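Local coordinates for glutathione S-transferase family protein (Pseudomonas putida, PDB 3LXZ), which probably conjugates reduced glutathione to a wide range of hydrophobic electrophiles, both foreign and made by the organism itself, at residues L5-Y13 with D204-F212; L137-V147 with D181-M192. All coordinates share one frame; numbering follows the deposited sequence.

Both contacts depend on the helical C-terminal part of this glutathione transferase. Interaction 1 ties the thioredoxin-like N-terminal domain, at the loop that carries the glutathione-binding Ser11, to helix 198-218; interaction 2 stays within the C-terminal helical region, bringing the end of helix 120-140 and the loop after it against helix 183-193. Both are partly buried and lie on opposite sides of the chain's centre, their centres about 26 Å apart. In 5-13 with 204-212 two phenylalanines and a valine do most of the packing, with a water only weakly bonded on the helix side; 137-147 with 181-192 buries more surface and adds a cation-pi contact and an edge-to-face ring pair, with polar residues at its margin.

Interaction 1 of 2, residues L5-Y13 with D204-F212; sequences LYGFSVSNY and DKEASMPAF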
loop_
_atom_site.group_PDB
_atom_site.type_symbol
_atom_site.label_atom_id
_atom_site.label_comp_id
_atom_site.label_asym_id
_atom_site.label_seq_id
_atom_site.Cartn_x
_atom_site.Cartn_y
_atom_site.Cartn_z
ATOM N N LEU A 5 9.591 -19.172 2.786
ATOM C CA LEU A 5 8.604 -18.186 3.214
ATOM C C LEU A 5 8.615 -18.071 4.736
ATOM O O LEU A 5 8.228 -19.018 5.432
ATOM C CB LEU A 5 7.208 -18.594 2.741
ATOM C CG LEU A 5 6.100 -17.571 3.000
ATOM C CD1 LEU A 5 6.367 -16.233 2.244
ATOM C CD2 LEU A 5 4.796 -18.197 2.543
ATOM N N TYR A 6 9.042 -16.914 5.250
ATOM C CA TYR A 6 9.057 -16.672 6.675
ATOM C C TYR A 6 7.717 -16.100 7.085
ATOM O O TYR A 6 7.280 -15.081 6.534
ATOM C CB TYR A 6 10.123 -15.625 7.068
ATOM C CG TYR A 6 11.553 -16.124 7.020
ATOM C CD1 TYR A 6 12.069 -16.683 5.857
ATOM C CD2 TYR A 6 12.393 -16.008 8.131
ATOM C CE1 TYR A 6 13.381 -17.132 5.805
ATOM C CE2 TYR A 6 13.711 -16.456 8.078
ATOM C CZ TYR A 6 14.187 -17.007 6.910
ATOM O OH TYR A 6 15.498 -17.439 6.826
ATOM N N GLY A 7 7.073 -16.735 8.054
ATOM C CA GLY A 7 5.859 -16.165 8.641
ATOM C C GLY A 7 5.200 -17.169 9.570
ATOM O O GLY A 7 5.870 -17.997 10.202
ATOM N N PHE A 8 3.894 -17.080 9.695
ATOM C CA PHE A 8 3.196 -18.031 10.522
ATOM C C PHE A 8 1.813 -18.214 9.944
ATOM O O PHE A 8 1.259 -17.298 9.384
ATOM C CB PHE A 8 3.218 -17.602 11.996
ATOM C CG PHE A 8 2.543 -16.266 12.289
ATOM C CD1 PHE A 8 3.212 -15.043 12.058
ATOM C CD2 PHE A 8 1.251 -16.238 12.810
ATOM C CE1 PHE A 8 2.582 -13.832 12.337
ATOM C CE2 PHE A 8 0.611 -15.027 13.110
ATOM C CZ PHE A 8 1.282 -13.823 12.868
ATOM N N SER A 9 1.270 -19.421 10.084
ATOM C CA SER A 9 0.031 -19.762 9.398
ATOM C C SER A 9 -1.215 -19.108 9.952
ATOM O O SER A 9 -2.286 -19.277 9.394
ATOM C CB SER A 9 -0.127 -21.280 9.353
ATOM O OG SER A 9 0.811 -21.799 8.440
ATOM N N VAL A 10 -1.090 -18.349 11.033
ATOM C CA VAL A 10 -2.248 -17.590 11.502
ATOM C C VAL A 10 -2.286 -16.238 10.738
ATOM O O VAL A 10 -3.344 -15.580 10.695
ATOM C CB VAL A 10 -2.240 -17.412 13.039
ATOM C CG1 VAL A 10 -3.445 -16.565 13.543
ATOM C CG2 VAL A 10 -2.243 -18.787 13.754
ATOM N N SER A 11 -1.162 -15.849 10.110
ATOM C CA SER A 11 -1.090 -14.538 9.422
ATOM C C SER A 11 -1.816 -14.565 8.080
ATOM O O SER A 11 -1.452 -15.346 7.194
ATOM C CB SER A 11 0.355 -14.091 9.184
ATOM O OG SER A 11 0.341 -13.018 8.234
ATOM N N ASN A 12 -2.820 -13.703 7.924
ATOM C CA ASN A 12 -3.518 -13.592 6.645
ATOM C C ASN A 12 -2.605 -13.203 5.467
ATOM O O ASN A 12 -2.675 -13.820 4.398
ATOM C CB ASN A 12 -4.752 -12.686 6.758
ATOM C CG ASN A 12 -4.404 -11.214 7.056
ATOM O OD1 ASN A 12 -3.414 -10.906 7.722
ATOM N ND2 ASN A 12 -5.242 -10.311 6.559
ATOM N N TYR A 13 -1.703 -12.242 5.678
ATOM C CA TYR A 13 -0.770 -11.842 4.614
ATOM C C TYR A 13 0.174 -13.005 4.246
ATOM O O TYR A 13 0.522 -13.179 3.091
ATOM C CB TYR A 13 0.052 -10.639 5.083
ATOM C CG TYR A 13 -0.682 -9.313 5.053
ATOM C CD1 TYR A 13 -0.886 -8.628 3.855
ATOM C CD2 TYR A 13 -1.144 -8.721 6.242
ATOM C CE1 TYR A 13 -1.547 -7.402 3.829
ATOM C CE2 TYR A 13 -1.803 -7.489 6.235
ATOM C CZ TYR A 13 -1.999 -6.839 5.035
ATOM O OH TYR A 13 -2.659 -5.631 5.017
ATOM N N ASP A 204 -3.158 -26.032 8.535
ATOM C CA ASP A 204 -1.902 -25.474 9.056
ATOM C C ASP A 204 -2.185 -24.326 10.010
ATOM O O ASP A 204 -1.590 -24.236 11.078
ATOM C CB ASP A 204 -0.953 -25.031 7.950
ATOM C CG ASP A 204 -0.369 -26.209 7.133
ATOM O OD1 ASP A 204 -0.565 -27.409 7.520
ATOM O OD2 ASP A 204 0.260 -25.931 6.079
ATOM N N LYS A 205 -3.119 -23.455 9.632
ATOM C CA LYS A 205 -3.548 -22.403 10.540
ATOM C C LYS A 205 -3.988 -22.958 11.907
ATOM O O LYS A 205 -3.518 -22.478 12.962
ATOM C CB LYS A 205 -4.632 -21.525 9.892
ATOM C CG LYS A 205 -5.231 -20.473 10.847
ATOM C CD LYS A 205 -6.185 -19.487 10.114
ATOM C CE LYS A 205 -6.642 -18.380 11.083
ATOM N NZ LYS A 205 -7.786 -17.472 10.630
ATOM N N GLU A 206 -4.853 -23.974 11.899
ATOM C CA GLU A 206 -5.384 -24.518 13.160
ATOM C C GLU A 206 -4.258 -25.142 13.986
ATOM O O GLU A 206 -4.187 -24.966 15.202
ATOM C CB GLU A 206 -6.475 -25.570 12.869
ATOM C CG GLU A 206 -6.947 -26.372 14.090
ATOM C CD GLU A 206 -7.715 -25.540 15.136
ATOM O OE1 GLU A 206 -8.019 -24.334 14.889
ATOM O OE2 GLU A 206 -8.025 -26.100 16.222
ATOM N N ALA A 207 -3.371 -25.848 13.315
ATOM C CA ALA A 207 -2.250 -26.516 13.957
ATOM C C ALA A 207 -1.280 -25.538 14.626
ATOM O O ALA A 207 -0.614 -25.894 15.595
ATOM C CB ALA A 207 -1.483 -27.330 12.895
ATOM N N SER A 208 -1.218 -24.318 14.082
ATOM C CA SER A 208 -0.249 -23.289 14.461
ATOM C C SER A 208 -0.821 -22.340 15.497
ATOM O O SER A 208 -0.092 -21.533 16.081
ATOM C CB SER A 208 0.151 -22.475 13.217
ATOM O OG SER A 208 0.970 -23.266 12.341
HETATM N N MSE A 209 -2.122 -22.419 15.693
HETATM C CA MSE A 209 -2.806 -21.439 16.519
HETATM C C MSE A 209 -2.315 -21.457 17.988
HETATM O O MSE A 209 -2.051 -20.379 18.569
HETATM C CB MSE A 209 -4.342 -21.596 16.414
HETATM C CG MSE A 209 -5.141 -20.640 17.327
HETATM SE SE MSE A 209 -5.074 -18.775 16.619
HETATM C CE MSE A 209 -6.076 -19.146 14.955
ATOM N N PRO A 210 -2.156 -22.663 18.593
ATOM C CA PRO A 210 -1.796 -22.621 20.017
ATOM C C PRO A 210 -0.423 -21.964 20.250
ATOM O O PRO A 210 -0.232 -21.208 21.225
ATOM C CB PRO A 210 -1.795 -24.102 20.411
ATOM C CG PRO A 210 -2.771 -24.753 19.457
ATOM C CD PRO A 210 -2.529 -24.021 18.160
ATOM N N ALA A 211 0.541 -22.226 19.367
ATOM C CA ALA A 211 1.863 -21.597 19.553
ATOM C C ALA A 211 1.796 -20.097 19.357
ATOM O O ALA A 211 2.416 -19.337 20.114
ATOM C CB ALA A 211 2.877 -22.189 18.598
ATOM N N PHE A 212 1.065 -19.674 18.334
ATOM C CA PHE A 212 0.862 -18.244 18.115
ATOM C C PHE A 212 0.265 -17.587 19.372
ATOM O O PHE A 212 0.803 -16.600 19.890
ATOM C CB PHE A 212 0.002 -18.003 16.873
ATOM C CG PHE A 212 -0.356 -16.570 16.681
ATOM C CD1 PHE A 212 0.643 -15.621 16.453
ATOM C CD2 PHE A 212 -1.679 -16.158 16.764
ATOM C CE1 PHE A 212 0.323 -14.275 16.272
ATOM C CE2 PHE A 212 -2.017 -14.780 16.615
ATOM C CZ PHE A 212 -1.015 -13.866 16.362
HETATM O O HOH W 1 3.117 -21.369 10.651
#
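Phe8 and Phe212 lie nearly parallel, their planes 19° apart, but shifted along their planes, with little of one ring above the other. Phe8 CE2 sits over one face of Phe212, offset toward the rim, 3.3 Å from Phe212 CE1. The CG of Phe8 is wedged between its own backbone N and carbonyl carbon (chi1 61°), which swings the ring over Ser11 CB, so the ring is backed by the serine that binds glutathione. Val10 packs beside this pair, crossing Phe212 at about a right angle: its CG1 is 3.7 Å from Phe212 CD2, while CG2 rests 3.9 Å from Met209 CA. The selenomethionine chain bends twice, bringing its CE within 3.9 Å of Val10 CG1. Replacing Phe212 with an alanine would probably open a gap beside Val10 and leave the Phe8 ring without its partner in this helix. Toward the N-terminal end of 204-212 carbon atoms meet a backbone oxygen: Lys205 CB lies 3.3 Å from Ser9 O, and Lys205 CA makes a CA-H...O contact with the same oxygen, which also accepts from Asn15 ND2. A water accepts from Ser9 N at 2.7 Å and is weakly bonded to Ser208 OG, joining loop to helix. Asp204, whose CB approaches Ser9 OG, turns its carboxylate to salt bridges with Arg200 and Lys18. The contact thus docks helix 198-218 of the C-terminal part on the loop between strand 3-7 and helix 12-23 of the thioredoxin-like domain, with Tyr34 touching both phenylalanines and Glu30 of strand 28-32 beside Ser9 and Asp204.

Interaction 2 of 2, residues L137-V147 with D181-M192; sequences LKRNGRFAPYV and DFPQAKALLQLM
Phe182 holds its CG trans to the backbone nitrogen (chi1 -161°), which carries the ring to the end of helix 120-140, against Leu137 and Lys138, and Lys138, bent at chi3 and chi4, folds back to set its ammonium over that ring. This is a cation-pi contact within the all-helical C-terminal domain of the glutathione transferase fold: Lys138 NZ stands 3.8 Å from the centroid of the Phe182 ring, 28° off the normal, and Ala185 CB covers the opposite face. The same ammonium makes a weak hydrogen bond to Asp181 O. Phe182 also turns an edge toward the face of Phe143 in an offset edge-to-face pair, planes at 70°, with Phe182 CZ 3.7 Å from Phe143 CE2. Gln184 CB lies over a face of Phe143 in a CH-pi contact. Phe143 thus packs one face on the start of helix 183-193, against Phe182 and Gln184.

One turn on, Leu188 CD2 rests against both Phe143 CE1 and Val147 CG2, the latter 3.6 Å away, while Leu188 CD1 meets Tyr146 CD1. Asp156 and Phe159 of helix 154-174 touch Leu188 and also meet Tyr146 and Val147 respectively, so the loop packs on two helices. Pro145, preceded by a cis peptide bond, sets CG against Leu191 CD2, and selenomethionine Met192 brings its SE to the edge of the Tyr146 ring, a Met-aromatic contact, 4.2 Å from CE1 of that tyrosine. Polar backbone atoms are joined through solvent: a single water donates to Pro145 O at 2.8 Å and to Gln184 O at 2.9 Å.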
loop_
_atom_site.group_PDB
_atom_site.type_symbol
_atom_site.label_atom_id
_atom_site.label_comp_id
_atom_site.label_asym_id
_atom_site.label_seq_id
_atom_site.Cartn_x
_atom_site.Cartn_y
_atom_site.Cartn_z
ATOM N N LEU A 137 -14.766 -1.361 -3.356
ATOM C CA LEU A 137 -14.666 -2.702 -3.941
ATOM C C LEU A 137 -15.882 -3.046 -4.810
ATOM O O LEU A 137 -15.747 -3.658 -5.894
ATOM C CB LEU A 137 -14.430 -3.754 -2.830
ATOM C CG LEU A 137 -14.224 -5.202 -3.276
ATOM C CD1 LEU A 137 -13.079 -5.326 -4.279
ATOM C CD2 LEU A 137 -14.037 -6.154 -2.065
ATOM N N LYS A 138 -17.055 -2.627 -4.368
ATOM C CA LYS A 138 -18.276 -2.920 -5.111
ATOM C C LYS A 138 -18.311 -2.162 -6.426
ATOM O O LYS A 138 -18.722 -2.709 -7.454
ATOM C CB LYS A 138 -19.522 -2.558 -4.299
ATOM C CG LYS A 138 -20.831 -2.972 -5.019
ATOM C CD LYS A 138 -22.024 -2.214 -4.438
ATOM C CE LYS A 138 -22.112 -2.555 -3.001
ATOM N NZ LYS A 138 -22.310 -4.019 -2.851
ATOM N N ARG A 139 -17.860 -0.904 -6.372
ATOM C CA ARG A 139 -17.851 -0.017 -7.523
ATOM C C ARG A 139 -16.801 -0.425 -8.549
ATOM O O ARG A 139 -17.055 -0.375 -9.762
ATOM C CB ARG A 139 -17.647 1.404 -6.984
ATOM C CG ARG A 139 -17.263 2.533 -7.877
ATOM C CD ARG A 139 -17.032 3.773 -7.007
ATOM N NE ARG A 139 -18.147 4.038 -6.086
ATOM C CZ ARG A 139 -18.080 4.174 -4.748
ATOM N NH1 ARG A 139 -16.944 4.092 -4.072
ATOM N NH2 ARG A 139 -19.196 4.410 -4.059
ATOM N N ASN A 140 -15.628 -0.827 -8.072
ATOM C CA ASN A 140 -14.479 -1.066 -8.955
ATOM C C ASN A 140 -14.269 -2.511 -9.351
ATOM O O ASN A 140 -13.690 -2.779 -10.409
ATOM C CB ASN A 140 -13.198 -0.481 -8.321
ATOM C CG ASN A 140 -12.100 -0.250 -9.327
ATOM O OD1 ASN A 140 -12.351 0.184 -10.435
ATOM N ND2 ASN A 140 -10.875 -0.515 -8.942
ATOM N N GLY A 141 -14.745 -3.440 -8.518
ATOM C CA GLY A 141 -14.568 -4.882 -8.751
ATOM C C GLY A 141 -15.475 -5.373 -9.856
ATOM O O GLY A 141 -16.568 -4.850 -10.041
ATOM N N ARG A 142 -15.015 -6.342 -10.636
ATOM C CA ARG A 142 -15.848 -6.913 -11.692
ATOM C C ARG A 142 -16.687 -8.084 -11.177
ATOM O O ARG A 142 -17.871 -8.195 -11.501
ATOM C CB ARG A 142 -14.989 -7.374 -12.868
ATOM C CG ARG A 142 -14.563 -6.276 -13.854
ATOM C CD ARG A 142 -13.770 -5.154 -13.203
ATOM N NE ARG A 142 -13.029 -4.391 -14.210
ATOM C CZ ARG A 142 -12.726 -3.097 -14.154
ATOM N NH1 ARG A 142 -13.084 -2.321 -13.110
ATOM N NH2 ARG A 142 -12.050 -2.581 -15.174
ATOM N N PHE A 143 -16.075 -8.930 -10.360
ATOM C CA PHE A 143 -16.747 -10.092 -9.764
ATOM C C PHE A 143 -17.400 -10.960 -10.823
ATOM O O PHE A 143 -18.621 -11.150 -10.843
ATOM C CB PHE A 143 -17.747 -9.647 -8.711
ATOM C CG PHE A 143 -17.111 -9.088 -7.503
ATOM C CD1 PHE A 143 -16.559 -9.932 -6.562
ATOM C CD2 PHE A 143 -17.014 -7.694 -7.325
ATOM C CE1 PHE A 143 -15.946 -9.410 -5.424
ATOM C CE2 PHE A 143 -16.425 -7.158 -6.214
ATOM C CZ PHE A 143 -15.875 -8.016 -5.248
ATOM N N ALA A 144 -16.577 -11.495 -11.702
ATOM C CA ALA A 144 -17.097 -12.160 -12.882
ATOM C C ALA A 144 -16.591 -13.587 -13.052
ATOM O O ALA A 144 -16.409 -14.018 -14.169
ATOM C CB ALA A 144 -16.781 -11.318 -14.158
ATOM N N PRO A 145 -16.475 -14.365 -11.966
ATOM C CA PRO A 145 -16.854 -14.176 -10.555
ATOM C C PRO A 145 -15.756 -13.545 -9.704
ATOM O O PRO A 145 -16.026 -13.062 -8.596
ATOM C CB PRO A 145 -17.094 -15.602 -10.069
ATOM C CG PRO A 145 -16.128 -16.411 -10.906
ATOM C CD PRO A 145 -16.155 -15.771 -12.259
ATOM N N TYR A 146 -14.534 -13.581 -10.221
ATOM C CA TYR A 146 -13.361 -13.105 -9.489
ATOM C C TYR A 146 -13.275 -11.584 -9.432
ATOM O O TYR A 146 -13.966 -10.871 -10.182
ATOM C CB TYR A 146 -12.086 -13.700 -10.109
ATOM C CG TYR A 146 -12.119 -15.191 -10.180
ATOM C CD1 TYR A 146 -11.722 -15.952 -9.094
ATOM C CD2 TYR A 146 -12.538 -15.854 -11.340
ATOM C CE1 TYR A 146 -11.753 -17.346 -9.144
ATOM C CE2 TYR A 146 -12.558 -17.251 -11.392
ATOM C CZ TYR A 146 -12.175 -17.977 -10.285
ATOM O OH TYR A 146 -12.176 -19.357 -10.308
ATOM N N VAL A 147 -12.426 -11.088 -8.539
ATOM C CA VAL A 147 -12.366 -9.663 -8.286
ATOM C C VAL A 147 -12.225 -8.832 -9.552
ATOM O O VAL A 147 -13.018 -7.894 -9.776
ATOM C CB VAL A 147 -11.289 -9.246 -7.231
ATOM C CG1 VAL A 147 -11.271 -7.725 -7.085
ATOM C CG2 VAL A 147 -11.601 -9.863 -5.883
ATOM N N ASP A 181 -25.205 -7.423 2.227
ATOM C CA ASP A 181 -25.670 -6.617 1.093
ATOM C C ASP A 181 -24.680 -6.522 -0.081
ATOM O O ASP A 181 -24.741 -5.582 -0.883
ATOM C CB ASP A 181 -26.085 -5.219 1.560
ATOM C CG ASP A 181 -27.591 -5.057 1.624
ATOM O OD1 ASP A 181 -28.267 -5.969 2.153
ATOM O OD2 ASP A 181 -28.096 -4.024 1.120
ATOM N N PHE A 182 -23.792 -7.510 -0.186
ATOM C CA PHE A 182 -22.735 -7.517 -1.215
ATOM C C PHE A 182 -22.673 -8.930 -1.767
ATOM O O PHE A 182 -21.700 -9.646 -1.516
ATOM C CB PHE A 182 -21.381 -7.174 -0.553
ATOM C CG PHE A 182 -20.305 -6.713 -1.513
ATOM C CD1 PHE A 182 -20.444 -6.884 -2.896
ATOM C CD2 PHE A 182 -19.125 -6.117 -1.020
ATOM C CE1 PHE A 182 -19.471 -6.436 -3.771
ATOM C CE2 PHE A 182 -18.117 -5.691 -1.892
ATOM C CZ PHE A 182 -18.282 -5.853 -3.268
ATOM N N PRO A 183 -23.727 -9.362 -2.501
ATOM C CA PRO A 183 -23.784 -10.763 -2.891
ATOM C C PRO A 183 -22.673 -11.222 -3.819
ATOM O O PRO A 183 -22.320 -12.409 -3.774
ATOM C CB PRO A 183 -25.132 -10.875 -3.615
ATOM C CG PRO A 183 -25.522 -9.467 -3.946
ATOM C CD PRO A 183 -24.997 -8.671 -2.804
ATOM N N GLN A 184 -22.175 -10.309 -4.666
ATOM C CA GLN A 184 -21.007 -10.577 -5.529
ATOM C C GLN A 184 -19.844 -11.108 -4.680
ATOM O O GLN A 184 -19.178 -12.095 -5.041
ATOM C CB GLN A 184 -20.495 -9.274 -6.206
ATOM C CG GLN A 184 -21.421 -8.610 -7.190
ATOM C CD GLN A 184 -22.530 -7.761 -6.551
ATOM O OE1 GLN A 184 -22.628 -7.622 -5.326
ATOM N NE2 GLN A 184 -23.387 -7.188 -7.409
ATOM N N ALA A 185 -19.603 -10.424 -3.564
ATOM C CA ALA A 185 -18.464 -10.703 -2.710
ATOM C C ALA A 185 -18.760 -11.967 -1.908
ATOM O O ALA A 185 -17.901 -12.810 -1.714
ATOM C CB ALA A 185 -18.185 -9.506 -1.787
ATOM N N LYS A 186 -20.010 -12.128 -1.523
ATOM C CA LYS A 186 -20.402 -13.300 -0.732
ATOM C C LYS A 186 -20.137 -14.566 -1.547
ATOM O O LYS A 186 -19.536 -15.541 -1.051
ATOM C CB LYS A 186 -21.874 -13.194 -0.275
ATOM C CG LYS A 186 -22.191 -13.973 0.997
ATOM C CD LYS A 186 -23.661 -13.770 1.360
ATOM C CE LYS A 186 -23.904 -14.014 2.831
ATOM N NZ LYS A 186 -22.880 -14.932 3.401
ATOM N N ALA A 187 -20.511 -14.522 -2.824
ATOM C CA ALA A 187 -20.364 -15.658 -3.713
ATOM C C ALA A 187 -18.895 -15.980 -4.007
ATOM O O ALA A 187 -18.508 -17.136 -4.047
ATOM C CB ALA A 187 -21.133 -15.402 -5.006
ATOM N N LEU A 188 -18.068 -14.943 -4.168
ATOM C CA LEU A 188 -16.649 -15.166 -4.448
ATOM C C LEU A 188 -15.954 -15.772 -3.214
ATOM O O LEU A 188 -15.100 -16.656 -3.354
ATOM C CB LEU A 188 -15.968 -13.848 -4.909
ATOM C CG LEU A 188 -14.440 -13.922 -5.122
ATOM C CD1 LEU A 188 -14.032 -15.048 -6.087
ATOM C CD2 LEU A 188 -13.886 -12.583 -5.668
ATOM N N LEU A 189 -16.316 -15.297 -2.026
ATOM C CA LEU A 189 -15.696 -15.799 -0.818
ATOM C C LEU A 189 -15.991 -17.289 -0.695
ATOM O O LEU A 189 -15.104 -18.055 -0.353
ATOM C CB LEU A 189 -16.178 -15.040 0.415
ATOM C CG LEU A 189 -15.286 -15.183 1.657
ATOM C CD1 LEU A 189 -13.847 -14.615 1.431
ATOM C CD2 LEU A 189 -15.911 -14.489 2.851
ATOM N N GLN A 190 -17.220 -17.721 -0.984
ATOM C CA GLN A 190 -17.485 -19.159 -0.926
ATOM C C GLN A 190 -16.687 -19.907 -1.978
ATOM O O GLN A 190 -16.191 -20.990 -1.719
ATOM C CB GLN A 190 -18.954 -19.463 -1.121
ATOM C CG GLN A 190 -19.306 -20.927 -0.832
ATOM C CD GLN A 190 -19.155 -21.836 -2.023
ATOM O OE1 GLN A 190 -18.930 -21.391 -3.150
ATOM N NE2 GLN A 190 -19.274 -23.149 -1.782
ATOM N N LEU A 191 -16.559 -19.311 -3.159
ATOM C CA LEU A 191 -15.829 -19.921 -4.268
ATOM C C LEU A 191 -14.329 -20.144 -3.964
ATOM O O LEU A 191 -13.779 -21.219 -4.219
ATOM C CB LEU A 191 -15.999 -19.073 -5.537
ATOM C CG LEU A 191 -15.316 -19.637 -6.790
ATOM C CD1 LEU A 191 -15.770 -21.064 -7.109
ATOM C CD2 LEU A 191 -15.548 -18.742 -8.006
HETATM N N MSE A 192 -13.682 -19.106 -3.423
HETATM C CA MSE A 192 -12.296 -19.184 -2.987
HETATM C C MSE A 192 -12.205 -20.197 -1.856
HETATM O O MSE A 192 -11.193 -20.853 -1.703
HETATM C CB MSE A 192 -11.792 -17.805 -2.488
HETATM C CG MSE A 192 -11.654 -16.686 -3.551
HETATM SE SE MSE A 192 -10.580 -17.221 -5.068
HETATM C CE MSE A 192 -8.820 -17.284 -4.229
HETATM O O HOH W 2 -18.589 -13.389 -7.525
#